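Local coordinates for ssDNA binding protein (Aeropyrum pernix, PDB 4PSN), which binds single-stranded DNA, which it probably encloses in a system of tunnels formed between its subunits, at residues E37-N40 with K41-A44; Q84-F87 with S88-R91; G130-D133 with V134-V138; I186-F189 with V190-S193. All blocks are in the same frame, centred on the assembly; numbering follows the deposited sequence.

All four contacts are local, and they fall into two groups on opposite sides of the chain's centre. Contacts 1 and 2, with centres about 19 Å apart, belong to the N-terminal part, where Phe85 and Phe87 of contact 2 lie against helix 40-61, the helix that contact 1 starts. Contacts 3 and 4, about 16 Å apart between centres, share the C-terminal domain: a hairpin of its antiparallel sheet and a helix lying against that sheet. Each mixes buried groups (Leu38 and Val43; Phe87 and Leu90; Val138; Ile186 and Val190) with more exposed polar ones. Serine and threonine hydroxyls paired with aspartates secure the helix start, the strand corner and the hairpin loop, whereas contact 4 carries an Asp-Arg-Glu salt-bridge network.

Contact 1 of 4, residues E37-N40 with K41-A44; sequences ELSN and KDVA
Ser39 and Asp42 exchange two hydrogen bonds at the start of helix 40-61, each side chain accepting from the other residue's backbone. Asp42 N gives its hydrogen to Ser39 OG at 3.0 Å, so the serine occupies the N-cap position and satisfies an amide of the first turn. In return Ser39 N donates to Asp42 OD2 over 2.8 Å, nearly straight at 173°, meeting the oxygen on its anti side and well out of the carboxylate plane. Ser39 OG lies between the backbone N and the carbonyl carbon (chi1 66°), which places the hydroxyl facing the amide of Asp42; serine suits an N-cap because its hydroxyl, one bond beyond CB, can accept from first-turn amides. The carboxylate also lies near the amide-rich N-terminus of the helix, which would be expected to stabilise its negative charge. With an alanine at Asp42, Ser39 N would probably lose this acceptor and the residues before the helix become freer to move.

Backbone bonds then take over: Val43 N donates to Ser39 O at 3.2 Å and Ala44 N to Asn40 O at 2.8 Å.

The apolar part is small. Leu38 CD1 meets Val43 CG2 at 4.2 Å, the two side chains crossing at about a right angle. Leu38 and Val43 are buried together against Leu29, where branched aliphatic side chains suit the interior; Val43 also touches helix 17-28.

Reciprocal bonding between the N-cap serine and the acid three residues on is the capping box, a classic helix start.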
ATOM      1  N   GLU C  37      24.862  -8.422  -7.903  1.00 44.63           N
ATOM      2  CA  GLU C  37      25.287  -8.818  -6.564  1.00 49.83           C
ATOM      3  C   GLU C  37      24.561 -10.083  -6.087  1.00 47.95           C
ATOM      4  O   GLU C  37      25.113 -10.885  -5.329  1.00 45.66           O
ATOM      5  CB  GLU C  37      25.044  -7.669  -5.584  1.00 57.59           C
ATOM      6  CG  GLU C  37      25.627  -7.887  -4.201  1.00 66.95           C
ATOM      7  CD  GLU C  37      25.513  -6.652  -3.325  1.00 78.92           C
ATOM      8  OE1 GLU C  37      25.898  -6.725  -2.136  1.00 83.03           O
ATOM      9  OE2 GLU C  37      25.040  -5.609  -3.828  1.00 81.79           O
ATOM     10  N   LEU C  38      23.313 -10.233  -6.525  1.00 46.53           N
ATOM     11  CA  LEU C  38      22.493 -11.398  -6.213  1.00 40.71           C
ATOM     12  C   LEU C  38      21.725 -11.827  -7.453  1.00 40.21           C
ATOM     13  O   LEU C  38      21.435 -11.012  -8.327  1.00 40.24           O
ATOM     14  CB  LEU C  38      21.483 -11.069  -5.112  1.00 40.79           C
ATOM     15  CG  LEU C  38      21.964 -10.805  -3.683  1.00 38.83           C
ATOM     16  CD1 LEU C  38      20.795 -10.327  -2.844  1.00 32.45           C
ATOM     17  CD2 LEU C  38      22.632 -12.045  -3.064  1.00 36.61           C
ATOM     18  N   SER C  39      21.374 -13.107  -7.520  1.00 39.40           N
ATOM     19  CA  SER C  39      20.510 -13.591  -8.588  1.00 40.53           C
ATOM     20  C   SER C  39      19.081 -13.723  -8.083  1.00 38.63           C
ATOM     21  O   SER C  39      18.840 -13.779  -6.872  1.00 39.10           O
ATOM     22  CB  SER C  39      20.989 -14.955  -9.068  1.00 41.46           C
ATOM     23  OG  SER C  39      20.839 -15.909  -8.035  1.00 41.45           O
ATOM     24  N   ASN C  40      18.134 -13.778  -9.014  1.00 35.21           N
ATOM     25  CA  ASN C  40      16.756 -14.051  -8.667  1.00 37.00           C
ATOM     26  C   ASN C  40      16.672 -15.335  -7.851  1.00 37.49           C
ATOM     27  O   ASN C  40      15.884 -15.429  -6.915  1.00 35.12           O
ATOM     28  CB  ASN C  40      15.890 -14.162  -9.919  1.00 40.03           C
ATOM     29  CG  ASN C  40      15.617 -12.818 -10.557  1.00 50.74           C
ATOM     30  OD1 ASN C  40      15.270 -11.843  -9.879  1.00 49.81           O
ATOM     31  ND2 ASN C  40      15.766 -12.755 -11.874  1.00 54.77           N
ATOM     32  N   LYS C  41      17.506 -16.310  -8.202  1.00 37.49           N
ATOM     33  CA  LYS C  41      17.515 -17.607  -7.532  1.00 38.73           C
ATOM     34  C   LYS C  41      17.883 -17.469  -6.060  1.00 37.92           C
ATOM     35  O   LYS C  41      17.236 -18.068  -5.197  1.00 28.61           O
ATOM     36  CB  LYS C  41      18.490 -18.563  -8.224  1.00 43.79           C
ATOM     37  CG  LYS C  41      18.493 -19.970  -7.650  1.00 53.49           C
ATOM     38  CD  LYS C  41      19.370 -20.900  -8.486  1.00 61.00           C
ATOM     39  CE  LYS C  41      19.218 -22.356  -8.049  1.00 65.71           C
ATOM     40  NZ  LYS C  41      19.948 -23.315  -8.937  1.00 67.81           N
ATOM     41  N   ASP C  42      18.933 -16.688  -5.793  1.00 35.24           N
ATOM     42  CA  ASP C  42      19.394 -16.404  -4.438  1.00 37.31           C
ATOM     43  C   ASP C  42      18.249 -15.892  -3.587  1.00 35.07           C
ATOM     44  O   ASP C  42      17.990 -16.398  -2.496  1.00 39.94           O
ATOM     45  CB  ASP C  42      20.473 -15.316  -4.460  1.00 43.66           C
ATOM     46  CG  ASP C  42      21.786 -15.792  -5.042  1.00 47.74           C
ATOM     47  OD1 ASP C  42      22.138 -16.974  -4.840  1.00 48.57           O
ATOM     48  OD2 ASP C  42      22.472 -14.971  -5.688  1.00 51.78           O
ATOM     49  N   VAL C  43      17.584 -14.860  -4.092  1.00 24.97           N
ATOM     50  CA  VAL C  43      16.474 -14.239  -3.390  1.00 28.02           C
ATOM     51  C   VAL C  43      15.292 -15.200  -3.224  1.00 28.54           C
ATOM     52  O   VAL C  43      14.697 -15.263  -2.153  1.00 28.81           O
ATOM     53  CB  VAL C  43      16.017 -12.942  -4.103  1.00 32.04           C
ATOM     54  CG1 VAL C  43      14.851 -12.285  -3.351  1.00 26.45           C
ATOM     55  CG2 VAL C  43      17.203 -11.964  -4.252  1.00 30.23           C
ATOM     56  N   ALA C  44      14.956 -15.946  -4.280  1.00 28.61           N
ATOM     57  CA  ALA C  44      13.834 -16.883  -4.232  1.00 28.71           C
ATOM     58  C   ALA C  44      14.069 -17.944  -3.162  1.00 31.10           C
ATOM     59  O   ALA C  44      13.147 -18.329  -2.442  1.00 29.33           O
ATOM     60  CB  ALA C  44      13.605 -17.541  -5.598  1.00 26.23           C
TER

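Contact 2 of 4, residues Q84-F87 with S88-R91; sequences QFDF and STLR
Asp86 O takes two hydrogen bonds from Thr89, one from the backbone and one from the side chain, at a corner of strand 83-97 built from two overlapping type I beta turns, Asp86 to Thr89 and Phe87 to Leu90. The hydroxyl Thr89 OG1 donates at 2.7 Å and lies in the carbonyl plane of Asp86 O; Thr89 N, at 2.9 Å, comes from above that plane. The carboxylate of Asp86 is equally busy. Its OD1 accepts from Ser88 OG at 2.7 Å and from Ser88 N at 2.9 Å, both reaching it from the same face, the hydroxyl on the syn side and the amide on the anti side. Asp86 CG stands opposite its own backbone N (chi1 -174°), which brings OD1 to the amide and hydroxyl of Ser88. Small hydroxyl residues suit these positions: the threonine hydroxyl reaches the carbonyl and the serine hydroxyl the carboxylate of the same aspartate. The second turn closes with Leu90 N to Phe87 O at 3.2 Å.

Thr89 OG1 also accepts from Asp75 N, tying the corner to strand 69-78, its partner in the hairpin. Phe87 and Leu90 supply the apolar side, packing on Leu50 and Leu57 of helix 40-61 and on Ala114 and Val107 of the third subunit. Between themselves they only graze: Leu90 CD2 stands at the edge of the phenylalanine ring, near its plane, 4.5 Å from Phe87 CD1.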
ATOM      1  N   GLN C  84      21.862 -13.687   4.694  1.00 30.43           N
ATOM      2  CA  GLN C  84      21.721 -14.383   5.964  1.00 38.94           C
ATOM      3  C   GLN C  84      20.697 -13.674   6.844  1.00 36.77           C
ATOM      4  O   GLN C  84      20.798 -12.473   7.071  1.00 35.43           O
ATOM      5  CB  GLN C  84      23.067 -14.453   6.692  1.00 49.66           C
ATOM      6  CG  GLN C  84      24.229 -14.936   5.825  1.00 64.20           C
ATOM      7  CD  GLN C  84      25.480 -14.075   5.986  1.00 74.30           C
ATOM      8  OE1 GLN C  84      26.280 -14.285   6.902  1.00 77.75           O
ATOM      9  NE2 GLN C  84      25.644 -13.093   5.097  1.00 74.68           N
ATOM     10  N   PHE C  85      19.712 -14.420   7.335  1.00 35.89           N
ATOM     11  CA  PHE C  85      18.737 -13.876   8.275  1.00 38.13           C
ATOM     12  C   PHE C  85      19.258 -13.951   9.705  1.00 37.38           C
ATOM     13  O   PHE C  85      19.947 -14.900  10.069  1.00 39.27           O
ATOM     14  CB  PHE C  85      17.407 -14.631   8.175  1.00 36.42           C
ATOM     15  CG  PHE C  85      16.708 -14.449   6.870  1.00 31.64           C
ATOM     16  CD1 PHE C  85      16.075 -13.257   6.570  1.00 32.95           C
ATOM     17  CD2 PHE C  85      16.673 -15.476   5.937  1.00 32.62           C
ATOM     18  CE1 PHE C  85      15.431 -13.079   5.364  1.00 35.14           C
ATOM     19  CE2 PHE C  85      16.031 -15.311   4.727  1.00 33.26           C
ATOM     20  CZ  PHE C  85      15.408 -14.113   4.433  1.00 33.46           C
ATOM     21  N   ASP C  86      18.941 -12.944  10.517  1.00 33.69           N
ATOM     22  CA  ASP C  86      19.295 -12.990  11.926  1.00 35.24           C
ATOM     23  C   ASP C  86      18.078 -13.371  12.742  1.00 33.13           C
ATOM     24  O   ASP C  86      17.230 -12.535  13.033  1.00 26.87           O
ATOM     25  CB  ASP C  86      19.846 -11.654  12.421  1.00 37.52           C
ATOM     26  CG  ASP C  86      20.349 -11.736  13.860  1.00 48.82           C
ATOM     27  OD1 ASP C  86      19.942 -12.674  14.579  1.00 49.41           O
ATOM     28  OD2 ASP C  86      21.146 -10.866  14.273  1.00 53.35           O
ATOM     29  N   PHE C  87      17.990 -14.635  13.133  1.00 33.88           N
ATOM     30  CA  PHE C  87      16.766 -15.081  13.777  1.00 33.10           C
ATOM     31  C   PHE C  87      16.570 -14.549  15.192  1.00 32.64           C
ATOM     32  O   PHE C  87      15.468 -14.616  15.723  1.00 35.07           O
ATOM     33  CB  PHE C  87      16.600 -16.593  13.682  1.00 30.77           C
ATOM     34  CG  PHE C  87      16.237 -17.069  12.299  1.00 29.31           C
ATOM     35  CD1 PHE C  87      14.920 -17.078  11.882  1.00 26.82           C
ATOM     36  CD2 PHE C  87      17.215 -17.493  11.415  1.00 30.48           C
ATOM     37  CE1 PHE C  87      14.579 -17.516  10.600  1.00 29.87           C
ATOM     38  CE2 PHE C  87      16.884 -17.932  10.140  1.00 32.60           C
ATOM     39  CZ  PHE C  87      15.564 -17.942   9.730  1.00 31.52           C
ATOM     40  N   SER C  88      17.620 -13.985  15.782  1.00 36.63           N
ATOM     41  CA  SER C  88      17.484 -13.303  17.070  1.00 37.33           C
ATOM     42  C   SER C  88      16.693 -11.995  16.928  1.00 38.02           C
ATOM     43  O   SER C  88      16.325 -11.373  17.924  1.00 36.85           O
ATOM     44  CB  SER C  88      18.851 -13.027  17.710  1.00 39.12           C
ATOM     45  OG  SER C  88      19.494 -11.913  17.107  1.00 41.46           O
ATOM     46  N   THR C  89      16.422 -11.579  15.694  1.00 35.09           N
ATOM     47  CA  THR C  89      15.640 -10.362  15.487  1.00 31.16           C
ATOM     48  C   THR C  89      14.245 -10.672  14.981  1.00 29.25           C
ATOM     49  O   THR C  89      13.488  -9.772  14.624  1.00 33.37           O
ATOM     50  CB  THR C  89      16.308  -9.424  14.482  1.00 29.90           C
ATOM     51  OG1 THR C  89      16.298 -10.041  13.190  1.00 26.41           O
ATOM     52  CG2 THR C  89      17.753  -9.129  14.908  1.00 34.01           C
ATOM     53  N   LEU C  90      13.906 -11.950  14.936  1.00 25.06           N
ATOM     54  CA  LEU C  90      12.600 -12.342  14.440  1.00 26.51           C
ATOM     55  C   LEU C  90      11.527 -11.876  15.416  1.00 28.89           C
ATOM     56  O   LEU C  90      11.618 -12.122  16.614  1.00 29.37           O
ATOM     57  CB  LEU C  90      12.522 -13.860  14.252  1.00 27.24           C
ATOM     58  CG  LEU C  90      11.126 -14.370  13.901  1.00 32.07           C
ATOM     59  CD1 LEU C  90      10.679 -13.827  12.554  1.00 28.15           C
ATOM     60  CD2 LEU C  90      11.093 -15.901  13.918  1.00 26.93           C
ATOM     61  N   ARG C  91      10.514 -11.195  14.901  1.00 22.73           N
ATOM     62  CA  ARG C  91       9.406 -10.763  15.733  1.00 29.63           C
ATOM     63  C   ARG C  91       8.123 -11.116  15.022  1.00 27.88           C
ATOM     64  O   ARG C  91       7.966 -10.829  13.842  1.00 24.09           O
ATOM     65  CB  ARG C  91       9.473  -9.258  15.989  1.00 40.99           C
ATOM     66  CG  ARG C  91       8.277  -8.721  16.752  1.00 58.53           C
ATOM     67  CD  ARG C  91       8.151  -7.204  16.612  1.00 69.92           C
ATOM     68  NE  ARG C  91       9.266  -6.493  17.230  1.00 78.44           N
ATOM     69  CZ  ARG C  91       9.457  -5.179  17.143  1.00 83.12           C
ATOM     70  NH1 ARG C  91       8.606  -4.425  16.453  1.00 83.10           N
ATOM     71  NH2 ARG C  91      10.502  -4.621  17.742  1.00 83.50           N
TER

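Contact 3 of 4, residues G130-D133 with V134-V138; sequences GETD and VGDVV
Gly130 and Val138 face each other as an antiparallel hydrogen-bonded pair, and Glu131 with Val137 forms the next, non-hydrogen-bonded pair, where the CA atoms approach to 4.6 Å. Val138 N donates to Gly130 O at 2.9 Å, nearly along the C=O axis, whereas the return bond from Gly130 N to Val138 O is weak at 3.4 Å. Past these pairs Thr132 N donates to Asp136 O at 2.9 Å, and the same oxygen receives a CA-H...O contact from Glu131. A type I turn from Thr132 to Gly135 reverses the chain, closed by Gly135 N to Thr132 O at 2.9 Å, the amide lying above the carbonyl plane. Gly135 has a positive phi of 86°, at which a side chain would press on the preceding carbonyl.

Thr132 OG1 lies between the backbone N and the carbonyl carbon (chi1 70°), directed across the loop toward Asp136, and accepts a weak bond from Val134 N. It also donates to Asp136 OD2, although the position of that oxygen is less sure. On its other branch, Thr132 CG2 meets Val138 CG2 at 4.1 Å, so beta-branched threonine serves polar loop and apolar interior together.

Asp136 has further partners: OD1 bonds Thr154 OG1, and OD2, with the same caution, forms a salt bridge with Arg176 of the fourth subunit. The arrangement is the 3:5 beta hairpin, a type I turn plus G1 bulge, which explains Gly135; it joins strands 125-131 and 137-143 at what is, within this chain, the edge of the antiparallel sheet, its loop at a subunit interface.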
ATOM      1  N   GLY C 130      -3.446  23.856  34.388  1.00 28.50           N
ATOM      2  CA  GLY C 130      -2.615  24.916  34.932  1.00 28.46           C
ATOM      3  C   GLY C 130      -2.605  26.155  34.057  1.00 28.13           C
ATOM      4  O   GLY C 130      -3.379  26.256  33.110  1.00 26.87           O
ATOM      5  N   GLU C 131      -1.730  27.100  34.391  1.00 26.74           N
ATOM      6  CA  GLU C 131      -1.551  28.317  33.612  1.00 31.75           C
ATOM      7  C   GLU C 131      -0.163  28.359  32.988  1.00 33.69           C
ATOM      8  O   GLU C 131       0.806  27.863  33.563  1.00 33.76           O
ATOM      9  CB  GLU C 131      -1.751  29.549  34.492  1.00 34.74           C
ATOM     10  CG  GLU C 131      -3.196  29.781  34.893  1.00 49.68           C
ATOM     11  CD  GLU C 131      -3.400  31.102  35.628  1.00 60.76           C
ATOM     12  OE1 GLU C 131      -2.464  31.937  35.632  1.00 61.62           O
ATOM     13  OE2 GLU C 131      -4.499  31.299  36.199  1.00 65.30           O
ATOM     14  N   THR C 132      -0.072  28.952  31.807  1.00 32.48           N
ATOM     15  CA  THR C 132       1.216  29.150  31.158  1.00 32.49           C
ATOM     16  C   THR C 132       1.898  30.380  31.732  1.00 33.75           C
ATOM     17  O   THR C 132       1.296  31.156  32.475  1.00 28.71           O
ATOM     18  CB  THR C 132       1.046  29.418  29.676  1.00 30.91           C
ATOM     19  OG1 THR C 132       0.452  30.717  29.520  1.00 25.97           O
ATOM     20  CG2 THR C 132       0.185  28.331  29.026  1.00 30.69           C
ATOM     21  N   ASP C 133       3.152  30.584  31.349  1.00 40.31           N
ATOM     22  CA  ASP C 133       3.923  31.699  31.880  1.00 45.19           C
ATOM     23  C   ASP C 133       3.261  33.041  31.570  1.00 38.38           C
ATOM     24  O   ASP C 133       3.394  33.991  32.332  1.00 37.72           O
ATOM     25  CB  ASP C 133       5.359  31.670  31.341  1.00 54.95           C
ATOM     26  CG  ASP C 133       6.082  30.358  31.644  1.00 67.25           C
ATOM     27  OD1 ASP C 133       7.310  30.392  31.871  1.00 70.23           O
ATOM     28  OD2 ASP C 133       5.430  29.290  31.646  1.00 73.36           O
ATOM     29  N   VAL C 134       2.555  33.127  30.448  1.00 28.67           N
ATOM     30  CA  VAL C 134       1.929  34.389  30.072  1.00 30.70           C
ATOM     31  C   VAL C 134       0.467  34.456  30.509  1.00 31.46           C
ATOM     32  O   VAL C 134      -0.255  35.368  30.122  1.00 33.24           O
ATOM     33  CB  VAL C 134       2.059  34.650  28.559  1.00 37.92           C
ATOM     34  CG1 VAL C 134       3.525  34.714  28.171  1.00 41.36           C
ATOM     35  CG2 VAL C 134       1.369  33.558  27.769  1.00 41.53           C
ATOM     36  N   GLY C 135       0.035  33.478  31.305  1.00 32.09           N
ATOM     37  CA  GLY C 135      -1.312  33.475  31.858  1.00 33.50           C
ATOM     38  C   GLY C 135      -2.451  32.879  31.030  1.00 29.65           C
ATOM     39  O   GLY C 135      -3.618  33.148  31.320  1.00 28.04           O
ATOM     40  N   ASP C 136      -2.140  32.084  30.004  1.00 22.91           N
ATOM     41  CA  ASP C 136      -3.183  31.314  29.334  1.00 22.51           C
ATOM     42  C   ASP C 136      -3.600  30.214  30.304  1.00 23.85           C
ATOM     43  O   ASP C 136      -2.799  29.779  31.124  1.00 26.84           O
ATOM     44  CB  ASP C 136      -2.683  30.625  28.049  1.00 21.33           C
ATOM     45  CG  ASP C 136      -1.879  31.541  27.147  1.00 38.18           C
ATOM     46  OD1 ASP C 136      -2.477  32.230  26.299  1.00 41.91           O
ATOM     47  OD2 ASP C 136      -0.638  31.539  27.258  1.00 46.22           O
ATOM     48  N   VAL C 137      -4.834  29.737  30.186  1.00 20.30           N
ATOM     49  CA  VAL C 137      -5.298  28.621  31.005  1.00 22.12           C
ATOM     50  C   VAL C 137      -5.399  27.348  30.155  1.00 22.72           C
ATOM     51  O   VAL C 137      -5.988  27.359  29.075  1.00 19.20           O
ATOM     52  CB  VAL C 137      -6.659  28.921  31.644  1.00 23.29           C
ATOM     53  CG1 VAL C 137      -7.010  27.832  32.677  1.00 23.33           C
ATOM     54  CG2 VAL C 137      -6.622  30.291  32.293  1.00 31.47           C
ATOM     55  N   VAL C 138      -4.831  26.254  30.652  1.00 21.71           N
ATOM     56  CA  VAL C 138      -4.814  24.990  29.921  1.00 21.20           C
ATOM     57  C   VAL C 138      -5.691  23.931  30.588  1.00 20.35           C
ATOM     58  O   VAL C 138      -5.604  23.718  31.798  1.00 22.32           O
ATOM     59  CB  VAL C 138      -3.375  24.455  29.755  1.00 22.33           C
ATOM     60  CG1 VAL C 138      -3.377  23.021  29.221  1.00 20.73           C
ATOM     61  CG2 VAL C 138      -2.588  25.373  28.826  1.00 21.93           C
TER

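Contact 4 of 4, residues I186-F189 with V190-S193; sequences IDDF and VRES
Successive turns of helix 186-198 meet here through side chains three and four residues apart, with a charged outer face and an apolar inner one. Backbone bonds such as Val190 N to Ile186 O, 2.8 Å, set the spacing. On the outer face Asp188 and Arg191 lie side by side: Arg191 NH1 forms a salt bridge with Asp188 OD1 at 2.8 Å through the anti lone pair, the two flat groups turned 57° apart. The long Arg191 bends at chi3 (65°) and also gives NH2 to Glu192 OE2 at 2.7 Å, placing its positive charge between two acids. Asp188 OD2 also pairs with Arg185.

Ser193 OG donates to Phe189 O at 2.9 Å and sits over the centre of the Phe189 ring, 3.4 Å above its plane. Beside it Ser193 CB makes a CH-pi contact; serine is small enough to fit. With an alanine at Phe189 the ring is gone, and Ser193 would probably lose its aromatic cover, though not its bond to the carbonyl.

Inward, Ile186 CG2 touches Val190 CG2 at 4.1 Å. Both pack on Val153 of strand 146-155 and Tyr139 of strand 137-143, seating the helix against the sheet.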
ATOM      1  N   ILE C 186     -14.200  31.710  33.385  1.00 25.76           N
ATOM      2  CA  ILE C 186     -13.648  30.863  32.327  1.00 27.66           C
ATOM      3  C   ILE C 186     -13.862  29.368  32.616  1.00 24.25           C
ATOM      4  O   ILE C 186     -14.245  28.612  31.726  1.00 22.42           O
ATOM      5  CB  ILE C 186     -12.160  31.218  32.009  1.00 29.40           C
ATOM      6  CG1 ILE C 186     -12.108  32.597  31.330  1.00 31.56           C
ATOM      7  CG2 ILE C 186     -11.523  30.157  31.094  1.00 22.65           C
ATOM      8  CD1 ILE C 186     -10.720  33.099  30.978  1.00 33.55           C
ATOM      9  N   ASP C 187     -13.649  28.949  33.860  1.00 24.37           N
ATOM     10  CA  ASP C 187     -13.835  27.535  34.214  1.00 28.23           C
ATOM     11  C   ASP C 187     -15.251  27.091  33.885  1.00 25.06           C
ATOM     12  O   ASP C 187     -15.452  26.110  33.176  1.00 21.48           O
ATOM     13  CB  ASP C 187     -13.547  27.275  35.697  1.00 31.81           C
ATOM     14  CG  ASP C 187     -12.056  27.269  36.017  1.00 42.20           C
ATOM     15  OD1 ASP C 187     -11.236  27.293  35.072  1.00 35.99           O
ATOM     16  OD2 ASP C 187     -11.699  27.230  37.218  1.00 45.44           O
ATOM     17  N   ASP C 188     -16.228  27.818  34.413  1.00 25.53           N
ATOM     18  CA  ASP C 188     -17.620  27.573  34.067  1.00 25.68           C
ATOM     19  C   ASP C 188     -17.860  27.618  32.553  1.00 22.44           C
ATOM     20  O   ASP C 188     -18.527  26.755  32.001  1.00 23.64           O
ATOM     21  CB  ASP C 188     -18.522  28.580  34.777  1.00 26.65           C
ATOM     22  CG  ASP C 188     -18.499  28.409  36.286  1.00 38.82           C
ATOM     23  OD1 ASP C 188     -18.482  27.244  36.744  1.00 32.91           O
ATOM     24  OD2 ASP C 188     -18.490  29.430  37.011  1.00 43.59           O
ATOM     25  N   PHE C 189     -17.330  28.636  31.885  1.00 22.59           N
ATOM     26  CA  PHE C 189     -17.549  28.746  30.456  1.00 21.95           C
ATOM     27  C   PHE C 189     -17.015  27.519  29.716  1.00 22.30           C
ATOM     28  O   PHE C 189     -17.674  26.978  28.821  1.00 22.14           O
ATOM     29  CB  PHE C 189     -16.907  30.016  29.901  1.00 23.80           C
ATOM     30  CG  PHE C 189     -17.025  30.131  28.418  1.00 31.19           C
ATOM     31  CD1 PHE C 189     -18.067  30.840  27.842  1.00 33.53           C
ATOM     32  CD2 PHE C 189     -16.104  29.503  27.590  1.00 29.76           C
ATOM     33  CE1 PHE C 189     -18.176  30.936  26.462  1.00 33.49           C
ATOM     34  CE2 PHE C 189     -16.213  29.594  26.206  1.00 27.89           C
ATOM     35  CZ  PHE C 189     -17.249  30.306  25.646  1.00 28.74           C
ATOM     36  N   VAL C 190     -15.833  27.052  30.101  1.00 22.01           N
ATOM     37  CA  VAL C 190     -15.244  25.904  29.408  1.00 21.37           C
ATOM     38  C   VAL C 190     -16.068  24.626  29.613  1.00 20.72           C
ATOM     39  O   VAL C 190     -16.320  23.878  28.668  1.00 23.76           O
ATOM     40  CB  VAL C 190     -13.775  25.693  29.806  1.00 23.82           C
ATOM     41  CG1 VAL C 190     -13.265  24.370  29.263  1.00 26.98           C
ATOM     42  CG2 VAL C 190     -12.939  26.840  29.250  1.00 21.50           C
ATOM     43  N   ARG C 191     -16.503  24.382  30.842  1.00 20.02           N
ATOM     44  CA  ARG C 191     -17.375  23.237  31.119  1.00 18.57           C
ATOM     45  C   ARG C 191     -18.622  23.275  30.218  1.00 21.23           C
ATOM     46  O   ARG C 191     -19.027  22.264  29.628  1.00 23.87           O
ATOM     47  CB  ARG C 191     -17.817  23.262  32.594  1.00 18.41           C
ATOM     48  CG  ARG C 191     -18.718  22.073  33.004  1.00 18.45           C
ATOM     49  CD  ARG C 191     -19.232  22.273  34.435  1.00 18.48           C
ATOM     50  NE  ARG C 191     -20.113  23.434  34.498  1.00 22.90           N
ATOM     51  CZ  ARG C 191     -19.914  24.510  35.252  1.00 24.68           C
ATOM     52  NH1 ARG C 191     -18.865  24.605  36.058  1.00 24.46           N
ATOM     53  NH2 ARG C 191     -20.783  25.503  35.198  1.00 23.35           N
ATOM     54  N   GLU C 192     -19.216  24.458  30.094  1.00 20.51           N
ATOM     55  CA  GLU C 192     -20.527  24.568  29.457  1.00 21.19           C
ATOM     56  C   GLU C 192     -20.453  24.624  27.932  1.00 24.89           C
ATOM     57  O   GLU C 192     -21.436  24.322  27.262  1.00 27.26           O
ATOM     58  CB  GLU C 192     -21.291  25.782  30.034  1.00 19.12           C
ATOM     59  CG  GLU C 192     -21.556  25.601  31.525  1.00 24.07           C
ATOM     60  CD  GLU C 192     -22.155  26.836  32.218  1.00 26.61           C
ATOM     61  OE1 GLU C 192     -22.287  27.903  31.584  1.00 28.32           O
ATOM     62  OE2 GLU C 192     -22.483  26.716  33.410  1.00 26.35           O
ATOM     63  N   SER C 193     -19.270  24.956  27.398  1.00 21.84           N
ATOM     64  CA  SER C 193     -19.118  25.321  25.986  1.00 22.01           C
ATOM     65  C   SER C 193     -18.177  24.427  25.177  1.00 21.40           C
ATOM     66  O   SER C 193     -18.197  24.462  23.945  1.00 23.43           O
ATOM     67  CB  SER C 193     -18.625  26.766  25.873  1.00 27.51           C
ATOM     68  OG  SER C 193     -19.435  27.638  26.641  1.00 30.93           O
TER